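Side-chain contact in D-alanyl-D-alanine carboxypeptidase (Streptococcus pneumoniae R6, PDB 1XP4), which probably removes the terminal D-alanine from peptide side chains of cell-wall precursors, as a serine-type carboxypeptidase of the peptidase S11 family: residues Gln359-Thr363 with Thr364-Ser368. Numbering follows the deposited sequence.
Sequences QGYIT and TERPS
In the C-terminal domain of this S11 carboxypeptidase, the loop leading into strand 368-373 folds back on itself, and the ring of Tyr-361 lies inside the bend, with Arg-366 over one face and Pro-367 near its outer end. It is a worked example of side chains within one irregular loop packing against each other. The arginine chain, bent at its second torsion, passes over that face of the ring near its rim; NE lies 3.8 Å from Tyr-361 CD1, and the guanidinium is tilted 27° from the ring plane. Further along the ring, Pro-367 meets the tyrosine at about a right angle, its CD 3.5 Å from Tyr-361 CE2, and CD and CG also reach the hydroxyl end. That hydroxyl is hydrogen-bonded to Asp-353, which ties the far end of the ring to an earlier part of the same loop.

Thr-363 sits at the turn itself. With OG1 anti to the backbone N (chi1 178°), the hydroxyl faces the following residues and forms an ST turn, whose closing bond from Glu-365 N is weak but nearly straight, 3.4 Å to Thr-363 OG1 at 167°. A water bridges the two side chains: it donates to Glu-365 OE2 at 3.1 Å and makes a weak bond with Thr-363 OG1.

Away from the annotated active-site residues, the bend joins the two domains. Through backbone bonds, Gly-360 is linked to Ile-27 in strand 26-31 of the catalytic domain and Ile-362 to Gly-25 just before it; Ile-362 rests on helix 170-183, and the carbonyl of Pro-367 accepts a backbone bond from Tyr-351, just beyond strand 345-350.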
loop_
_atom_site.group_PDB
_atom_site.type_symbol
_atom_site.label_atom_id
_atom_site.label_comp_id
_atom_site.label_asym_id
_atom_site.label_seq_id
_atom_site.Cartn_x
_atom_site.Cartn_y
_atom_site.Cartn_z
ATOM N N GLN A 359 7.529 -13.469 -9.013
ATOM C CA GLN A 359 6.917 -13.154 -10.301
ATOM C C GLN A 359 7.555 -11.865 -10.823
ATOM O O GLN A 359 7.118 -11.298 -11.820
ATOM C CB GLN A 359 5.407 -12.971 -10.144
ATOM C CG GLN A 359 4.766 -14.062 -9.319
ATOM C CD GLN A 359 3.261 -14.075 -9.432
ATOM O OE1 GLN A 359 2.712 -14.484 -10.454
ATOM N NE2 GLN A 359 2.580 -13.620 -8.384
ATOM N N GLY A 360 8.597 -11.417 -10.125
ATOM C CA GLY A 360 9.316 -10.214 -10.507
ATOM C C GLY A 360 8.696 -8.927 -9.998
ATOM O O GLY A 360 9.261 -8.247 -9.136
ATOM N N TYR A 361 7.527 -8.597 -10.541
ATOM C CA TYR A 361 6.810 -7.386 -10.175
ATOM C C TYR A 361 5.342 -7.669 -9.866
ATOM O O TYR A 361 4.759 -8.610 -10.408
ATOM C CB TYR A 361 6.897 -6.375 -11.321
ATOM C CG TYR A 361 8.268 -5.777 -11.528
ATOM C CD1 TYR A 361 9.321 -6.541 -12.025
ATOM C CD2 TYR A 361 8.519 -4.451 -11.186
ATOM C CE1 TYR A 361 10.596 -5.996 -12.170
ATOM C CE2 TYR A 361 9.779 -3.896 -11.326
ATOM C CZ TYR A 361 10.816 -4.669 -11.813
ATOM O OH TYR A 361 12.071 -4.116 -11.917
ATOM N N ILE A 362 4.747 -6.857 -8.991
ATOM C CA ILE A 362 3.334 -7.018 -8.649
ATOM C C ILE A 362 2.483 -6.193 -9.614
ATOM O O ILE A 362 1.300 -5.957 -9.381
ATOM C CB ILE A 362 3.022 -6.548 -7.204
ATOM C CG1 ILE A 362 3.415 -5.079 -7.028
ATOM C CG2 ILE A 362 3.734 -7.440 -6.203
ATOM C CD1 ILE A 362 2.818 -4.434 -5.788
ATOM N N THR A 363 3.107 -5.750 -10.697
ATOM C CA THR A 363 2.440 -4.958 -11.722
ATOM C C THR A 363 2.950 -5.447 -13.076
ATOM O O THR A 363 4.096 -5.870 -13.188
ATOM C CB THR A 363 2.752 -3.447 -11.537
ATOM O OG1 THR A 363 2.136 -2.692 -12.583
ATOM C CG2 THR A 363 4.242 -3.196 -11.557
ATOM N N THR A 364 2.110 -5.408 -14.103
ATOM C CA THR A 364 2.534 -5.875 -15.418
ATOM C C THR A 364 3.488 -4.885 -16.055
ATOM O O THR A 364 4.043 -5.148 -17.121
ATOM C CB THR A 364 1.358 -6.038 -16.375
ATOM O OG1 THR A 364 1.019 -4.763 -16.928
ATOM C CG2 THR A 364 0.156 -6.592 -15.643
ATOM N N GLU A 365 3.667 -3.739 -15.405
ATOM C CA GLU A 365 4.547 -2.712 -15.928
ATOM C C GLU A 365 5.914 -2.759 -15.304
ATOM O O GLU A 365 6.058 -2.924 -14.094
ATOM C CB GLU A 365 3.976 -1.327 -15.682
ATOM C CG GLU A 365 2.570 -1.129 -16.184
ATOM C CD GLU A 365 2.177 0.329 -16.177
ATOM O OE1 GLU A 365 2.673 1.068 -17.061
ATOM O OE2 GLU A 365 1.390 0.731 -15.286
ATOM N N ARG A 366 6.922 -2.614 -16.151
ATOM C CA ARG A 366 8.294 -2.591 -15.697
ATOM C C ARG A 366 8.655 -1.111 -15.678
ATOM O O ARG A 366 8.182 -0.343 -16.517
ATOM C CB ARG A 366 9.164 -3.418 -16.641
ATOM C CG ARG A 366 9.205 -4.909 -16.249
ATOM C CD ARG A 366 7.834 -5.423 -15.774
ATOM N NE ARG A 366 7.823 -6.858 -15.488
ATOM C CZ ARG A 366 6.747 -7.530 -15.078
ATOM N NH1 ARG A 366 5.594 -6.899 -14.901
ATOM N NH2 ARG A 366 6.818 -8.837 -14.855
ATOM N N PRO A 367 9.480 -0.688 -14.708
ATOM C CA PRO A 367 9.897 0.711 -14.558
ATOM C C PRO A 367 10.411 1.465 -15.777
ATOM O O PRO A 367 11.352 1.043 -16.455
ATOM C CB PRO A 367 10.932 0.649 -13.438
ATOM C CG PRO A 367 11.505 -0.721 -13.580
ATOM C CD PRO A 367 10.270 -1.557 -13.817
ATOM N N SER A 368 9.768 2.596 -16.038
ATOM C CA SER A 368 10.131 3.476 -17.133
ATOM C C SER A 368 10.051 4.876 -16.540
ATOM O O SER A 368 9.065 5.234 -15.895
ATOM C CB SER A 368 9.150 3.336 -18.304
ATOM O OG SER A 368 7.944 4.041 -18.069
HETATM O O HOH W 1 2.069 0.723 -12.227
#